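Local coordinates for protein fructose-bisphosphate aldolase (Thermus caldophilus, PDB 2FJK) that belongs to the class II fructose-bisphosphate aldolases, TIM-barrel proteins, and here holds 1,3-dihydroxyacetonephosphate in its pocket, at residues 53-62 and 89-97; 104-115 and 129-137. All blocks are in the same frame, centred on the assembly; numbering follows the deposited sequence.

Contact 1. Residues 53-62 and 89-97; sequences MKYGGRALTR and LKALREGFT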
loop_
_atom_site.group_PDB
_atom_site.type_symbol
_atom_site.label_atom_id
_atom_site.label_comp_id
_atom_site.label_asym_id
_atom_site.label_seq_id
_atom_site.Cartn_x
_atom_site.Cartn_y
_atom_site.Cartn_z
HETATM N N MSE A 53 5.652 -0.879 -18.765
HETATM C CA MSE A 53 5.465 0.281 -17.903
HETATM C C MSE A 53 4.602 1.374 -18.525
HETATM O O MSE A 53 3.803 1.995 -17.831
HETATM C CB MSE A 53 6.820 0.836 -17.478
HETATM C CG MSE A 53 7.455 0.008 -16.361
HETATM SE SE MSE A 53 9.142 0.716 -15.818
HETATM C CE MSE A 53 8.512 2.014 -14.521
ATOM N N LYS A 54 4.754 1.607 -19.825
ATOM C CA LYS A 54 3.947 2.615 -20.509
ATOM C C LYS A 54 2.506 2.116 -20.595
ATOM O O LYS A 54 1.570 2.832 -20.259
ATOM C CB LYS A 54 4.483 2.872 -21.923
ATOM C CG LYS A 54 3.724 3.940 -22.702
ATOM C CD LYS A 54 4.196 3.992 -24.154
ATOM C CE LYS A 54 3.894 5.337 -24.817
ATOM N NZ LYS A 54 2.441 5.647 -24.902
ATOM N N TYR A 55 2.344 0.871 -21.034
ATOM C CA TYR A 55 1.021 0.252 -21.173
ATOM C C TYR A 55 0.304 0.100 -19.833
ATOM O O TYR A 55 -0.881 0.428 -19.697
ATOM C CB TYR A 55 1.157 -1.132 -21.814
ATOM C CG TYR A 55 -0.167 -1.837 -22.030
ATOM C CD1 TYR A 55 -0.981 -1.517 -23.112
ATOM C CD2 TYR A 55 -0.609 -2.816 -21.138
ATOM C CE1 TYR A 55 -2.198 -2.156 -23.305
ATOM C CE2 TYR A 55 -1.832 -3.462 -21.315
ATOM C CZ TYR A 55 -2.619 -3.131 -22.402
ATOM O OH TYR A 55 -3.812 -3.788 -22.593
ATOM N N GLY A 56 1.029 -0.405 -18.842
ATOM C CA GLY A 56 0.439 -0.621 -17.533
ATOM C C GLY A 56 0.397 0.582 -16.617
ATOM O O GLY A 56 -0.552 0.745 -15.848
ATOM N N GLY A 57 1.418 1.426 -16.690
ATOM C CA GLY A 57 1.458 2.595 -15.835
ATOM C C GLY A 57 1.487 2.251 -14.354
ATOM O O GLY A 57 1.895 1.156 -13.957
ATOM N N ARG A 58 1.041 3.196 -13.537
ATOM C CA ARG A 58 1.015 3.026 -12.090
ATOM C C ARG A 58 0.165 1.835 -11.661
ATOM O O ARG A 58 0.482 1.167 -10.684
ATOM C CB ARG A 58 0.508 4.314 -11.423
ATOM C CG ARG A 58 -0.323 5.186 -12.356
ATOM C CD ARG A 58 -0.804 6.476 -11.697
ATOM N NE ARG A 58 -2.010 6.275 -10.897
ATOM C CZ ARG A 58 -2.651 7.246 -10.254
ATOM N NH1 ARG A 58 -2.206 8.496 -10.309
ATOM N NH2 ARG A 58 -3.745 6.966 -9.557
ATOM N N ALA A 59 -0.913 1.575 -12.388
ATOM C CA ALA A 59 -1.770 0.451 -12.060
ATOM C C ALA A 59 -0.926 -0.819 -12.037
ATOM O O ALA A 59 -0.924 -1.554 -11.054
ATOM C CB ALA A 59 -2.892 0.312 -13.086
ATOM N N LEU A 60 -0.189 -1.054 -13.118
ATOM C CA LEU A 60 0.645 -2.248 -13.219
ATOM C C LEU A 60 1.792 -2.292 -12.223
ATOM O O LEU A 60 1.981 -3.299 -11.540
ATOM C CB LEU A 60 1.214 -2.387 -14.639
ATOM C CG LEU A 60 2.111 -3.609 -14.852
ATOM C CD1 LEU A 60 1.331 -4.887 -14.551
ATOM C CD2 LEU A 60 2.630 -3.632 -16.281
ATOM N N THR A 61 2.571 -1.213 -12.154
ATOM C CA THR A 61 3.716 -1.188 -11.251
ATOM C C THR A 61 3.326 -1.346 -9.796
ATOM O O THR A 61 3.978 -2.084 -9.063
ATOM C CB THR A 61 4.561 0.111 -11.402
ATOM O OG1 THR A 61 3.718 1.266 -11.290
ATOM C CG2 THR A 61 5.271 0.124 -12.739
ATOM N N ARG A 62 2.270 -0.654 -9.377
ATOM C CA ARG A 62 1.809 -0.729 -7.989
ATOM C C ARG A 62 1.339 -2.138 -7.660
ATOM O O ARG A 62 1.645 -2.671 -6.592
ATOM C CB ARG A 62 0.660 0.256 -7.741
ATOM C CG ARG A 62 0.990 1.743 -7.983
ATOM C CD ARG A 62 2.120 2.240 -7.095
ATOM N NE ARG A 62 3.323 1.436 -7.289
ATOM C CZ ARG A 62 4.433 1.547 -6.569
ATOM N NH1 ARG A 62 4.514 2.443 -5.591
ATOM N NH2 ARG A 62 5.457 0.747 -6.821
ATOM N N LEU A 89 15.517 5.342 -13.354
ATOM C CA LEU A 89 15.060 6.167 -12.244
ATOM C C LEU A 89 13.563 5.995 -12.034
ATOM O O LEU A 89 13.087 6.003 -10.897
ATOM C CB LEU A 89 15.379 7.646 -12.492
ATOM C CG LEU A 89 16.840 8.102 -12.414
ATOM C CD1 LEU A 89 16.892 9.624 -12.590
ATOM C CD2 LEU A 89 17.455 7.711 -11.058
ATOM N N LYS A 90 12.815 5.852 -13.127
ATOM C CA LYS A 90 11.374 5.645 -13.025
ATOM C C LYS A 90 11.118 4.279 -12.387
ATOM O O LYS A 90 10.187 4.110 -11.611
ATOM C CB LYS A 90 10.706 5.709 -14.413
ATOM C CG LYS A 90 10.668 7.112 -15.011
ATOM C CD LYS A 90 10.085 7.134 -16.426
ATOM C CE LYS A 90 9.994 8.565 -16.957
ATOM N NZ LYS A 90 9.494 8.660 -18.368
ATOM N N ALA A 91 11.947 3.305 -12.728
ATOM C CA ALA A 91 11.810 1.961 -12.178
ATOM C C ALA A 91 12.106 1.964 -10.664
ATOM O O ALA A 91 11.417 1.286 -9.893
ATOM C CB ALA A 91 12.753 1.010 -12.902
ATOM N N LEU A 92 13.122 2.723 -10.246
ATOM C CA LEU A 92 13.480 2.817 -8.820
ATOM C C LEU A 92 12.334 3.457 -8.050
ATOM O O LEU A 92 11.992 3.030 -6.939
ATOM C CB LEU A 92 14.739 3.673 -8.621
ATOM C CG LEU A 92 16.021 3.185 -9.287
ATOM C CD1 LEU A 92 17.168 4.150 -8.951
ATOM C CD2 LEU A 92 16.334 1.771 -8.814
ATOM N N ARG A 93 11.765 4.495 -8.659
ATOM C CA ARG A 93 10.642 5.237 -8.106
ATOM C C ARG A 93 9.399 4.363 -7.932
ATOM O O ARG A 93 8.615 4.573 -7.007
ATOM C CB ARG A 93 10.295 6.397 -9.032
ATOM C CG ARG A 93 9.023 7.162 -8.661
ATOM C CD ARG A 93 9.239 8.033 -7.443
ATOM N NE ARG A 93 8.151 8.996 -7.277
ATOM C CZ ARG A 93 8.090 9.902 -6.305
ATOM N NH1 ARG A 93 9.056 9.977 -5.402
ATOM N NH2 ARG A 93 7.060 10.732 -6.238
ATOM N N GLU A 94 9.215 3.398 -8.829
ATOM C CA GLU A 94 8.057 2.519 -8.757
ATOM C C GLU A 94 8.312 1.253 -7.934
ATOM O O GLU A 94 7.534 0.304 -7.996
ATOM C CB GLU A 94 7.610 2.107 -10.159
ATOM C CG GLU A 94 6.685 3.106 -10.835
ATOM C CD GLU A 94 6.083 4.096 -9.858
ATOM O OE1 GLU A 94 6.390 4.001 -8.652
ATOM O OE2 GLU A 94 5.306 4.966 -10.300
ATOM N N GLY A 95 9.403 1.234 -7.174
ATOM C CA GLY A 95 9.682 0.090 -6.314
ATOM C C GLY A 95 10.321 -1.181 -6.856
ATOM O O GLY A 95 10.335 -2.197 -6.160
ATOM N N PHE A 96 10.846 -1.148 -8.077
ATOM C CA PHE A 96 11.483 -2.329 -8.636
ATOM C C PHE A 96 12.668 -2.691 -7.752
ATOM O O PHE A 96 13.326 -1.816 -7.186
ATOM C CB PHE A 96 11.942 -2.070 -10.072
ATOM C CG PHE A 96 10.806 -1.976 -11.065
ATOM C CD1 PHE A 96 9.612 -1.342 -10.727
ATOM C CD2 PHE A 96 10.944 -2.491 -12.348
ATOM C CE1 PHE A 96 8.572 -1.219 -11.655
ATOM C CE2 PHE A 96 9.913 -2.374 -13.287
ATOM C CZ PHE A 96 8.728 -1.739 -12.942
ATOM N N THR A 97 12.934 -3.987 -7.640
ATOM C CA THR A 97 14.020 -4.470 -6.798
ATOM C C THR A 97 15.291 -4.787 -7.579
ATOM O O THR A 97 16.315 -5.167 -7.001
ATOM C CB THR A 97 13.565 -5.709 -6.026
ATOM O OG1 THR A 97 13.209 -6.740 -6.952
ATOM C CG2 THR A 97 12.359 -5.362 -5.172
#

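Contact 2. Residues 104-115 and 129-137; sequences SHEDFETNVRET and VEAELGRLA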
loop_
_atom_site.group_PDB
_atom_site.type_symbol
_atom_site.label_atom_id
_atom_site.label_comp_id
_atom_site.label_asym_id
_atom_site.label_seq_id
_atom_site.Cartn_x
_atom_site.Cartn_y
_atom_site.Cartn_z
ATOM N N SER A 104 24.306 -2.219 -24.771
ATOM C CA SER A 104 25.118 -3.213 -25.445
ATOM C C SER A 104 25.513 -2.756 -26.847
ATOM O O SER A 104 26.561 -3.142 -27.354
ATOM C CB SER A 104 24.362 -4.537 -25.538
ATOM O OG SER A 104 23.306 -4.443 -26.476
ATOM N N HIS A 105 24.670 -1.935 -27.463
ATOM C CA HIS A 105 24.928 -1.425 -28.808
ATOM C C HIS A 105 26.004 -0.342 -28.836
ATOM O O HIS A 105 26.538 -0.027 -29.892
ATOM C CB HIS A 105 23.638 -0.867 -29.411
ATOM C CG HIS A 105 22.939 0.118 -28.523
ATOM N ND1 HIS A 105 22.261 -0.258 -27.381
ATOM C CD2 HIS A 105 22.834 1.466 -28.596
ATOM C CE1 HIS A 105 21.770 0.817 -26.790
ATOM N NE2 HIS A 105 22.103 1.877 -27.506
ATOM N N GLU A 106 26.313 0.235 -27.679
ATOM C CA GLU A 106 27.329 1.289 -27.586
ATOM C C GLU A 106 28.722 0.694 -27.415
ATOM O O GLU A 106 28.868 -0.475 -27.039
ATOM C CB GLU A 106 27.025 2.205 -26.397
ATOM C CG GLU A 106 25.699 2.933 -26.502
ATOM C CD GLU A 106 25.859 4.326 -27.054
ATOM O OE1 GLU A 106 26.816 4.556 -27.817
ATOM O OE2 GLU A 106 25.024 5.190 -26.730
ATOM N N ASP A 107 29.749 1.495 -27.688
ATOM C CA ASP A 107 31.114 1.008 -27.531
ATOM C C ASP A 107 31.316 0.654 -26.063
ATOM O O ASP A 107 30.543 1.085 -25.199
ATOM C CB ASP A 107 32.135 2.061 -27.981
ATOM C CG ASP A 107 31.797 3.449 -27.489
ATOM O OD1 ASP A 107 31.417 3.568 -26.312
ATOM O OD2 ASP A 107 31.918 4.422 -28.273
ATOM N N PHE A 108 32.350 -0.131 -25.787
ATOM C CA PHE A 108 32.641 -0.573 -24.428
ATOM C C PHE A 108 32.691 0.518 -23.360
ATOM O O PHE A 108 32.080 0.379 -22.305
ATOM C CB PHE A 108 33.960 -1.346 -24.398
ATOM C CG PHE A 108 34.151 -2.167 -23.151
ATOM C CD1 PHE A 108 33.410 -3.327 -22.951
ATOM C CD2 PHE A 108 35.073 -1.783 -22.183
ATOM C CE1 PHE A 108 33.585 -4.096 -21.809
ATOM C CE2 PHE A 108 35.257 -2.546 -21.032
ATOM C CZ PHE A 108 34.513 -3.706 -20.844
ATOM N N GLU A 109 33.426 1.592 -23.618
ATOM C CA GLU A 109 33.545 2.666 -22.634
ATOM C C GLU A 109 32.220 3.343 -22.313
ATOM O O GLU A 109 31.954 3.671 -21.155
ATOM C CB GLU A 109 34.560 3.720 -23.098
ATOM C CG GLU A 109 36.021 3.265 -23.059
ATOM C CD GLU A 109 36.460 2.817 -21.676
ATOM O OE1 GLU A 109 36.237 3.574 -20.708
ATOM O OE2 GLU A 109 37.031 1.712 -21.561
ATOM N N THR A 110 31.391 3.563 -23.327
ATOM C CA THR A 110 30.094 4.196 -23.099
ATOM C C THR A 110 29.157 3.249 -22.349
ATOM O O THR A 110 28.363 3.684 -21.522
ATOM C CB THR A 110 29.439 4.619 -24.427
ATOM O OG1 THR A 110 30.323 5.508 -25.122
ATOM C CG2 THR A 110 28.108 5.344 -24.173
ATOM N N ASN A 111 29.261 1.955 -22.640
ATOM C CA ASN A 111 28.428 0.949 -21.992
ATOM C C ASN A 111 28.794 0.976 -20.518
ATOM O O ASN A 111 27.931 1.153 -19.656
ATOM C CB ASN A 111 28.720 -0.441 -22.566
ATOM C CG ASN A 111 27.694 -1.480 -22.145
ATOM O OD1 ASN A 111 26.986 -1.308 -21.154
ATOM N ND2 ASN A 111 27.621 -2.578 -22.895
ATOM N N VAL A 112 30.091 0.808 -20.249
ATOM C CA VAL A 112 30.622 0.825 -18.892
ATOM C C VAL A 112 30.203 2.100 -18.177
ATOM O O VAL A 112 29.747 2.055 -17.035
ATOM C CB VAL A 112 32.162 0.759 -18.888
ATOM C CG1 VAL A 112 32.693 1.080 -17.497
ATOM C CG2 VAL A 112 32.625 -0.621 -19.325
ATOM N N ARG A 113 30.356 3.234 -18.854
ATOM C CA ARG A 113 29.995 4.524 -18.279
ATOM C C ARG A 113 28.530 4.574 -17.864
ATOM O O ARG A 113 28.208 4.860 -16.710
ATOM C CB ARG A 113 30.258 5.636 -19.288
ATOM C CG ARG A 113 29.857 7.024 -18.816
ATOM C CD ARG A 113 29.714 7.943 -20.013
ATOM N NE ARG A 113 30.856 7.808 -20.909
ATOM C CZ ARG A 113 30.810 8.034 -22.217
ATOM N NH1 ARG A 113 29.672 8.410 -22.788
ATOM N NH2 ARG A 113 31.901 7.872 -22.953
ATOM N N GLU A 114 27.644 4.303 -18.817
ATOM C CA GLU A 114 26.208 4.318 -18.555
ATOM C C GLU A 114 25.825 3.308 -17.467
ATOM O O GLU A 114 25.158 3.652 -16.501
ATOM C CB GLU A 114 25.446 4.006 -19.845
ATOM C CG GLU A 114 25.499 5.102 -20.898
ATOM C CD GLU A 114 24.562 6.248 -20.581
ATOM O OE1 GLU A 114 23.413 5.977 -20.174
ATOM O OE2 GLU A 114 24.962 7.419 -20.751
ATOM N N THR A 115 26.258 2.063 -17.635
ATOM C CA THR A 115 25.963 0.997 -16.678
ATOM C C THR A 115 26.396 1.359 -15.263
ATOM O O THR A 115 25.612 1.229 -14.309
ATOM C CB THR A 115 26.655 -0.324 -17.096
ATOM O OG1 THR A 115 26.130 -0.745 -18.360
ATOM C CG2 THR A 115 26.424 -1.422 -16.071
ATOM N N VAL A 129 21.434 -4.543 -10.055
ATOM C CA VAL A 129 21.534 -4.153 -11.453
ATOM C C VAL A 129 22.023 -5.247 -12.381
ATOM O O VAL A 129 23.004 -5.936 -12.092
ATOM C CB VAL A 129 22.486 -2.954 -11.609
ATOM C CG1 VAL A 129 22.725 -2.647 -13.079
ATOM C CG2 VAL A 129 21.901 -1.750 -10.913
ATOM N N GLU A 130 21.319 -5.408 -13.495
ATOM C CA GLU A 130 21.715 -6.376 -14.501
ATOM C C GLU A 130 22.260 -5.543 -15.657
ATOM O O GLU A 130 21.755 -4.455 -15.937
ATOM C CB GLU A 130 20.522 -7.193 -15.002
ATOM C CG GLU A 130 20.942 -8.290 -15.971
ATOM C CD GLU A 130 19.773 -9.037 -16.582
ATOM O OE1 GLU A 130 18.894 -9.503 -15.829
ATOM O OE2 GLU A 130 19.742 -9.168 -17.823
ATOM N N ALA A 131 23.293 -6.038 -16.316
ATOM C CA ALA A 131 23.864 -5.321 -17.446
ATOM C C ALA A 131 24.176 -6.323 -18.539
ATOM O O ALA A 131 24.387 -7.504 -18.261
ATOM C CB ALA A 131 25.128 -4.596 -17.018
ATOM N N GLU A 132 24.194 -5.872 -19.785
ATOM C CA GLU A 132 24.500 -6.795 -20.860
ATOM C C GLU A 132 25.656 -6.349 -21.739
ATOM O O GLU A 132 25.831 -5.164 -22.019
ATOM C CB GLU A 132 23.250 -7.067 -21.710
ATOM C CG GLU A 132 22.601 -5.855 -22.338
ATOM C CD GLU A 132 21.209 -6.173 -22.888
ATOM O OE1 GLU A 132 21.075 -7.121 -23.701
ATOM O OE2 GLU A 132 20.248 -5.471 -22.500
ATOM N N LEU A 133 26.453 -7.330 -22.146
ATOM C CA LEU A 133 27.603 -7.115 -23.009
ATOM C C LEU A 133 27.407 -8.029 -24.214
ATOM O O LEU A 133 27.191 -9.234 -24.059
ATOM C CB LEU A 133 28.886 -7.492 -22.274
ATOM C CG LEU A 133 30.208 -7.200 -22.975
ATOM C CD1 LEU A 133 30.320 -5.701 -23.324
ATOM C CD2 LEU A 133 31.339 -7.633 -22.055
ATOM N N GLY A 134 27.476 -7.455 -25.409
ATOM C CA GLY A 134 27.277 -8.239 -26.615
ATOM C C GLY A 134 25.841 -8.074 -27.074
ATOM O O GLY A 134 24.944 -7.908 -26.252
ATOM N N ARG A 135 25.615 -8.114 -28.380
ATOM C CA ARG A 135 24.275 -7.948 -28.919
ATOM C C ARG A 135 23.548 -9.278 -29.018
ATOM O O ARG A 135 24.116 -10.268 -29.473
ATOM C CB ARG A 135 24.350 -7.304 -30.298
ATOM C CG ARG A 135 23.009 -6.919 -30.882
ATOM C CD ARG A 135 22.945 -5.424 -31.099
ATOM N NE ARG A 135 24.131 -4.945 -31.804
ATOM C CZ ARG A 135 24.316 -3.688 -32.195
ATOM N NH1 ARG A 135 23.388 -2.770 -31.952
ATOM N NH2 ARG A 135 25.429 -3.347 -32.830
ATOM N N LEU A 136 22.288 -9.294 -28.595
ATOM C CA LEU A 136 21.486 -10.512 -28.641
ATOM C C LEU A 136 21.019 -10.791 -30.056
ATOM O O LEU A 136 19.871 -10.530 -30.409
ATOM C CB LEU A 136 20.267 -10.405 -27.721
ATOM C CG LEU A 136 20.462 -10.633 -26.222
ATOM C CD1 LEU A 136 19.131 -10.428 -25.516
ATOM C CD2 LEU A 136 20.982 -12.032 -25.973
ATOM N N ALA A 137 21.925 -11.318 -30.866
ATOM C CA ALA A 137 21.613 -11.646 -32.242
ATOM C C ALA A 137 22.004 -13.094 -32.477
ATOM O O ALA A 137 22.987 -13.581 -31.910
ATOM C CB ALA A 137 22.385 -10.731 -33.187
#

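Contact 1. Residues 53-62 and 89-97
Met53, Thr61 and Arg62 of helix 50-68 meet Glu94 and Phe96, where the chain leaves helix 85-93, in a helix-to-helix-end contact on the outer layer of the TIM barrel. A Schellman motif ends the second helix: Gly95, with positive phi, is its C-prime residue, Phe96 N bonds to Ala91 O and Gly95 N to Leu92 O. This turn brings Phe96 round beside the first helix. Its ring has Ala91 CB over one face, while Thr61 CG2 comes in at the edge, 3.7 Å from Phe96 CE1. Met53 is a selenomethionine and reaches Phe96 from the opposite direction in a Met-aromatic contact. Met53 SE stands 4.6 Å from the Phe96 ring centroid, on a line 47° off the normal, so it sits obliquely to the ring. A bend at chi3 (86°) then turns Met53 CE toward the last helical turn, 4.0 Å from Ala91 CA. Leu79 touches both Met53 and Ala91, and Phe96 continues inward onto Val77 of strand 75-78. Helix 50-68 also carries Tyr55, whose hydroxyl hydrogen-bonds to Glu28 of a second subunit; Arg93 NH1 hydrogen-bonds to Leu92 O and Phe96 O of a third subunit. Glu94 lays its CG methylene against Thr61, 3.5 Å from Thr61 OG1. Its OE1 lies over one face of the Arg62 guanidinium, the carboxylate and guanidinium planes 38° apart. The resulting salt bridge is long and purely electrostatic: Glu94 OE1 is 3.8 Å from Arg62 NH2, well out of the guanidinium plane, with no N-H directed at it.

Contact 2. Residues 104-115 and 129-137
Asn111 on helix 108-124 points its amide N-H at the neighbouring strand and donates it from ND2 to Glu132 O. The bond is long at 3.3 Å but nearly straight, 170° at the hydrogen, and it lies in the carbonyl plane as well as close to the amide plane. With CG anti to the backbone N (chi1 -168°), the amide extends from the helix to this strand carbonyl. One turn further on, Thr115 CG2 meets Ala131 CB at 3.6 Å. One turn earlier, Phe108 presents the rim of its ring to Leu133: CD1 of the leucine lies near the ring plane, 3.9 Å from Phe108 CD1, while Val112 CG2 sits above one face, toward the rim. At the loop end Ser104 packs by its CB, 3.5 Å from Gly134 O and 3.9 Å from Glu132 CG; its hydroxyl bonds to Asp102. Arg135, bent at chi2 and chi3, folds back to set a face of its guanidinium over His105 CA. Asp107 N-caps the helix, its OD1 accepting from both Thr110 N and Thr110 OG1.

The helix and strand segments run antiparallel, at 174° and 9.9 Å between axes, as expected for the helix and second strand of the right-handed beta-alpha-beta unit 98-101, 108-124, 128-133. Phe161 of helix 155-164 touches Asn111, Thr115 and Ala131, while strand 98-101 pairs with 128-133 and meets Thr115 through Ile101.

How the contacts relate
Contact 1 closes before contact 2 opens, so the two follow one another along the chain, their centres 23 Å apart and their nearest atoms about 6 Å apart without touching. Strand 98-101 is the bridge: it starts directly after 89-97, receives Ala91 and Leu92 on Val99, and then leads into 104-115 as the first strand of the beta-alpha-beta unit of contact 2. Contact 1 therefore joins consecutive outer helices, and contact 2 joins the next helix to the strand that follows it. Their surroundings differ: contact 1 borders two further subunits of the four-chain assembly, whereas contact 2 touches none, and the Glu132 side chain lies about 8 Å from the bound 1,3-dihydroxyacetonephosphate.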